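PDB 5AHW: universal stress protein, which binds cyclic AMP as a homodimeric universal stress protein and probably takes part in nucleotide signalling. Local coordinates for residues A33-A38 and A81-I86; R19-A24 and R72-R77. All coordinates share one frame; numbering follows the deposited sequence.

Contact 1: A33-A38 and A81-I86; sequences AKLIIA and AGATDI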
# COMPACT_ATOMS: atom_id res chain seq x y z
N ALA B 33 8.15 -3.86 -13.30
CA ALA B 33 8.79 -2.61 -12.88
C ALA B 33 10.21 -2.76 -12.40
O ALA B 33 10.66 -3.81 -11.96
CB ALA B 33 7.95 -1.91 -11.83
N LYS B 34 10.93 -1.65 -12.45
CA LYS B 34 12.18 -1.54 -11.75
C LYS B 34 11.88 -1.55 -10.23
O LYS B 34 11.05 -0.77 -9.76
CB LYS B 34 12.85 -0.24 -12.15
CG LYS B 34 14.21 -0.00 -11.52
CD LYS B 34 14.94 1.15 -12.22
CE LYS B 34 16.15 1.61 -11.41
NZ LYS B 34 17.20 2.32 -12.21
N LEU B 35 12.55 -2.43 -9.49
CA LEU B 35 12.59 -2.36 -8.07
C LEU B 35 13.90 -1.72 -7.50
O LEU B 35 15.03 -2.13 -7.85
CB LEU B 35 12.46 -3.72 -7.50
CG LEU B 35 12.40 -3.80 -5.98
CD1 LEU B 35 11.09 -3.30 -5.45
CD2 LEU B 35 12.56 -5.26 -5.56
N ILE B 36 13.71 -0.76 -6.59
CA ILE B 36 14.82 -0.09 -5.91
C ILE B 36 14.71 -0.48 -4.43
O ILE B 36 13.73 -0.18 -3.76
CB ILE B 36 14.76 1.43 -6.15
CG1 ILE B 36 14.92 1.74 -7.65
CG2 ILE B 36 15.91 2.14 -5.44
CD1 ILE B 36 14.78 3.20 -8.05
N ILE B 37 15.71 -1.21 -3.95
CA ILE B 37 15.75 -1.54 -2.54
C ILE B 37 16.63 -0.50 -1.85
O ILE B 37 17.80 -0.32 -2.22
CB ILE B 37 16.33 -2.96 -2.33
CG1 ILE B 37 15.60 -4.00 -3.20
CG2 ILE B 37 16.29 -3.36 -0.84
CD1 ILE B 37 16.10 -5.43 -3.06
N ALA B 38 16.07 0.17 -0.85
CA ALA B 38 16.79 1.20 -0.12
C ALA B 38 16.98 0.87 1.37
O ALA B 38 16.08 0.34 2.02
CB ALA B 38 16.08 2.54 -0.27
N ALA B 81 11.23 -13.66 -5.54
CA ALA B 81 9.83 -13.36 -5.68
C ALA B 81 9.46 -13.00 -7.06
O ALA B 81 8.33 -12.58 -7.28
CB ALA B 81 9.49 -12.18 -4.84
N GLY B 82 10.44 -13.01 -7.96
CA GLY B 82 10.16 -12.70 -9.34
C GLY B 82 10.77 -11.45 -9.95
O GLY B 82 10.92 -11.38 -11.16
N ALA B 83 11.13 -10.47 -9.15
CA ALA B 83 11.69 -9.26 -9.76
C ALA B 83 13.01 -9.56 -10.49
O ALA B 83 13.81 -10.37 -10.04
CB ALA B 83 11.90 -8.20 -8.69
N THR B 84 13.22 -8.91 -11.63
CA THR B 84 14.39 -9.09 -12.44
C THR B 84 15.15 -7.79 -12.68
O THR B 84 16.30 -7.82 -13.13
CB THR B 84 14.03 -9.63 -13.85
OG1 THR B 84 13.05 -8.75 -14.43
CG2 THR B 84 13.45 -11.08 -13.77
N ASP B 85 14.53 -6.64 -12.47
CA ASP B 85 15.23 -5.38 -12.59
C ASP B 85 15.37 -4.69 -11.19
O ASP B 85 14.55 -3.87 -10.82
CB ASP B 85 14.45 -4.50 -13.54
CG ASP B 85 15.11 -3.17 -13.73
OD1 ASP B 85 16.24 -3.02 -13.24
OD2 ASP B 85 14.51 -2.29 -14.39
N ILE B 86 16.46 -5.00 -10.48
CA ILE B 86 16.66 -4.60 -9.07
C ILE B 86 17.90 -3.75 -8.88
O ILE B 86 18.99 -4.07 -9.37
CB ILE B 86 16.82 -5.85 -8.19
CG1 ILE B 86 15.62 -6.78 -8.40
CG2 ILE B 86 16.98 -5.48 -6.73
CD1 ILE B 86 15.86 -8.19 -7.95
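Lys-34 and Asp-85 lie against each other where 33-38 and 81-86 start to run side by side. With CG anti to the backbone N (chi1 -178°), the lysine chain runs extended past the aspartate, crossing it at a slant. Its CB rests 3.5 Å from OD2 of Asp-85, CG is 3.7 Å from the same OD2, and CD still grazes it. By the tip the two have parted: NZ of Lys-34 is 5.5 Å from OD1 of Asp-85 and makes its salt bridge with Glu-87, one residue past the segment. The aspartate therefore meets the lysine through the lysine's methylenes, though the nearby positive charge may still stabilise the carboxylate. Between the backbones, N of Leu-35 donates to O of Asp-85 at 2.8 Å, and CA of Ile-86 gives a CA-H...O contact to O of Leu-35 at 3.2 Å. This is the parallel pairing of neighbouring strands in the Rossmann-like alpha/beta fold of universal stress proteins; strand 34-41, helix 65-80 and strand 86-92 form the beta-alpha-beta crossover. Gly-82, in a Schellman motif, ends the helix and turns the chain toward the sheet. On the face carrying Leu-35 and Ile-86, CD2 of Leu-35 lies 4.3 Å from CB of Ala-83 and loosely against CG1 of Ile-86. Ile-37, two residues on, reaches back with CD1 to CG2 of Ile-86 at 3.8 Å. Helix 65-80 packs on this face, placing Ala-78 against Leu-35, Leu-71 against Ile-37 and Asn-75 against Ile-86.

Contact 2: R19-A24 and R72-R77; sequences RAVDRA and REANDR
Arg-77 reaches across from helix 65-80 to grip Asp-22 of helix 15-31 side-on, with two nitrogens on two oxygens. NE of Arg-77 bonds to OD1 of Asp-22 at 2.8 Å, nearly straight at 165°, and meets the syn lone pair of that oxygen. NH2 of Arg-77 bonds to OD2 of Asp-22, also at 2.8 Å, again from the syn side but tilted out of the carboxylate plane. Both oxygens stay near the guanidinium plane, although the two flat groups are turned 37° from each other. Bends at chi2 and chi3 fold the arginine chain so that its NE edge faces the acid, and CB of Arg-77 also passes 3.5 Å from OD1 of Asp-22. Two bonds fix the rotation of the guanidinium, and the paired charges probably stabilise each other. Beneath this salt bridge, toward the sheet, Val-21 packs between the helices: CG1 of Val-21 lies 3.3 Å from O of Ala-74, while its CG2 lies 4.1 Å from CB of Ala-74. The axes of the two short segments approach to 9.0 Å and cross at -43°, consistent with a small residue, Ala-74, at the seam. Val-21 also touches Val-9 of the strand below. Two helices packed side by side on one face of a parallel sheet are characteristic of the Rossmann-like alpha/beta fold of universal stress proteins.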
# COMPACT_ATOMS: atom_id res chain seq x y z
N ARG B 19 10.01 -9.24 4.56
CA ARG B 19 8.70 -9.60 4.08
C ARG B 19 8.14 -8.47 3.22
O ARG B 19 7.39 -8.76 2.27
CB ARG B 19 7.70 -9.97 5.20
CG ARG B 19 8.06 -11.28 5.90
CD ARG B 19 7.05 -11.78 6.96
NE ARG B 19 7.17 -11.06 8.25
CZ ARG B 19 7.74 -11.53 9.39
NH1 ARG B 19 8.27 -12.76 9.48
NH2 ARG B 19 7.75 -10.73 10.47
N ALA B 20 8.43 -7.23 3.58
CA ALA B 20 8.06 -6.10 2.76
C ALA B 20 8.77 -6.15 1.42
O ALA B 20 8.17 -5.82 0.41
CB ALA B 20 8.39 -4.77 3.45
N VAL B 21 10.05 -6.53 1.42
CA VAL B 21 10.77 -6.76 0.18
C VAL B 21 10.17 -7.92 -0.71
O VAL B 21 10.01 -7.74 -1.94
CB VAL B 21 12.26 -7.04 0.49
CG1 VAL B 21 13.04 -7.37 -0.77
CG2 VAL B 21 12.90 -5.81 1.11
N ASP B 22 9.86 -9.07 -0.10
CA ASP B 22 9.18 -10.14 -0.82
C ASP B 22 8.01 -9.53 -1.58
O ASP B 22 7.93 -9.73 -2.80
CB ASP B 22 8.61 -11.21 0.08
CG ASP B 22 9.65 -12.00 0.72
OD1 ASP B 22 10.79 -11.93 0.27
OD2 ASP B 22 9.36 -12.67 1.75
N ARG B 23 7.14 -8.78 -0.88
CA ARG B 23 5.95 -8.24 -1.51
C ARG B 23 6.28 -7.21 -2.58
O ARG B 23 5.70 -7.23 -3.67
CB ARG B 23 5.00 -7.68 -0.50
CG ARG B 23 3.57 -7.62 -0.97
CD ARG B 23 2.97 -9.04 -1.08
NE ARG B 23 2.37 -9.46 0.22
CZ ARG B 23 1.63 -10.55 0.38
NH1 ARG B 23 1.44 -11.38 -0.65
NH2 ARG B 23 1.08 -10.83 1.56
N ALA B 24 7.22 -6.29 -2.32
CA ALA B 24 7.56 -5.35 -3.35
C ALA B 24 8.11 -6.08 -4.54
O ALA B 24 7.86 -5.67 -5.62
CB ALA B 24 8.56 -4.32 -2.86
N ARG B 72 22.28 -7.13 -0.17
CA ARG B 72 22.33 -8.38 -0.93
C ARG B 72 21.26 -9.39 -0.52
O ARG B 72 20.60 -10.01 -1.36
CB ARG B 72 23.73 -9.03 -1.00
CG ARG B 72 24.45 -9.22 0.31
CD ARG B 72 25.83 -9.88 0.14
NE ARG B 72 26.80 -9.48 1.20
CZ ARG B 72 27.55 -8.37 1.18
NH1 ARG B 72 27.50 -7.49 0.17
NH2 ARG B 72 28.37 -8.13 2.20
N GLU B 73 21.02 -9.57 0.77
CA GLU B 73 19.94 -10.46 1.16
C GLU B 73 18.61 -9.93 0.64
O GLU B 73 17.83 -10.70 0.07
CB GLU B 73 19.93 -10.71 2.65
CG GLU B 73 18.79 -11.62 3.14
CD GLU B 73 18.89 -13.10 2.71
OE1 GLU B 73 19.98 -13.57 2.26
OE2 GLU B 73 17.85 -13.79 2.86
N ALA B 74 18.34 -8.63 0.76
CA ALA B 74 17.08 -8.12 0.22
C ALA B 74 16.96 -8.40 -1.25
O ALA B 74 15.88 -8.70 -1.76
CB ALA B 74 16.90 -6.64 0.50
N ASN B 75 18.08 -8.25 -1.95
CA ASN B 75 18.14 -8.55 -3.38
C ASN B 75 17.77 -10.02 -3.71
O ASN B 75 16.96 -10.29 -4.58
CB ASN B 75 19.56 -8.26 -3.90
CG ASN B 75 19.62 -8.19 -5.41
OD1 ASN B 75 19.08 -9.03 -6.11
ND2 ASN B 75 20.33 -7.17 -5.93
N ASP B 76 18.40 -10.94 -3.00
CA ASP B 76 18.09 -12.35 -3.12
C ASP B 76 16.60 -12.59 -2.85
O ASP B 76 15.97 -13.35 -3.57
CB ASP B 76 18.96 -13.19 -2.18
CG ASP B 76 20.41 -13.21 -2.61
OD1 ASP B 76 20.68 -12.96 -3.80
OD2 ASP B 76 21.29 -13.48 -1.75
N ARG B 77 16.02 -11.93 -1.85
CA ARG B 77 14.61 -12.18 -1.53
C ARG B 77 13.75 -11.66 -2.66
O ARG B 77 12.86 -12.36 -3.13
CB ARG B 77 14.23 -11.49 -0.24
CG ARG B 77 14.86 -12.14 0.97
CD ARG B 77 14.11 -13.40 1.29
NE ARG B 77 12.85 -12.99 1.86
CZ ARG B 77 12.64 -12.89 3.18
NH1 ARG B 77 13.58 -13.17 4.04
NH2 ARG B 77 11.46 -12.56 3.63

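Overall arrangement
From the N terminus the chain runs through strand 6-10 into helix 15-31, passing 19-24, then into strand 34-41, passing 33-38. Helix 65-80 follows, and its residues 72-77 close contact 2 by returning to 19-24. Just beyond that helix, 81-86 closes contact 1 on 33-38 and leads into strand 86-92, outermost in this chain's sheet. The two loops thus cross, since their segments alternate. Contact 2 joins helix to helix and contact 1 strand 34-41 to the loop that leads into strand 86-92, with centres 9 Å apart. They meet where CD1 of Ile-37 packs 3.5 Å from O of Ala-74, and CD1 of Leu-35 lies 3.8 Å from CB of Ala-24, tying both helices to the sheet.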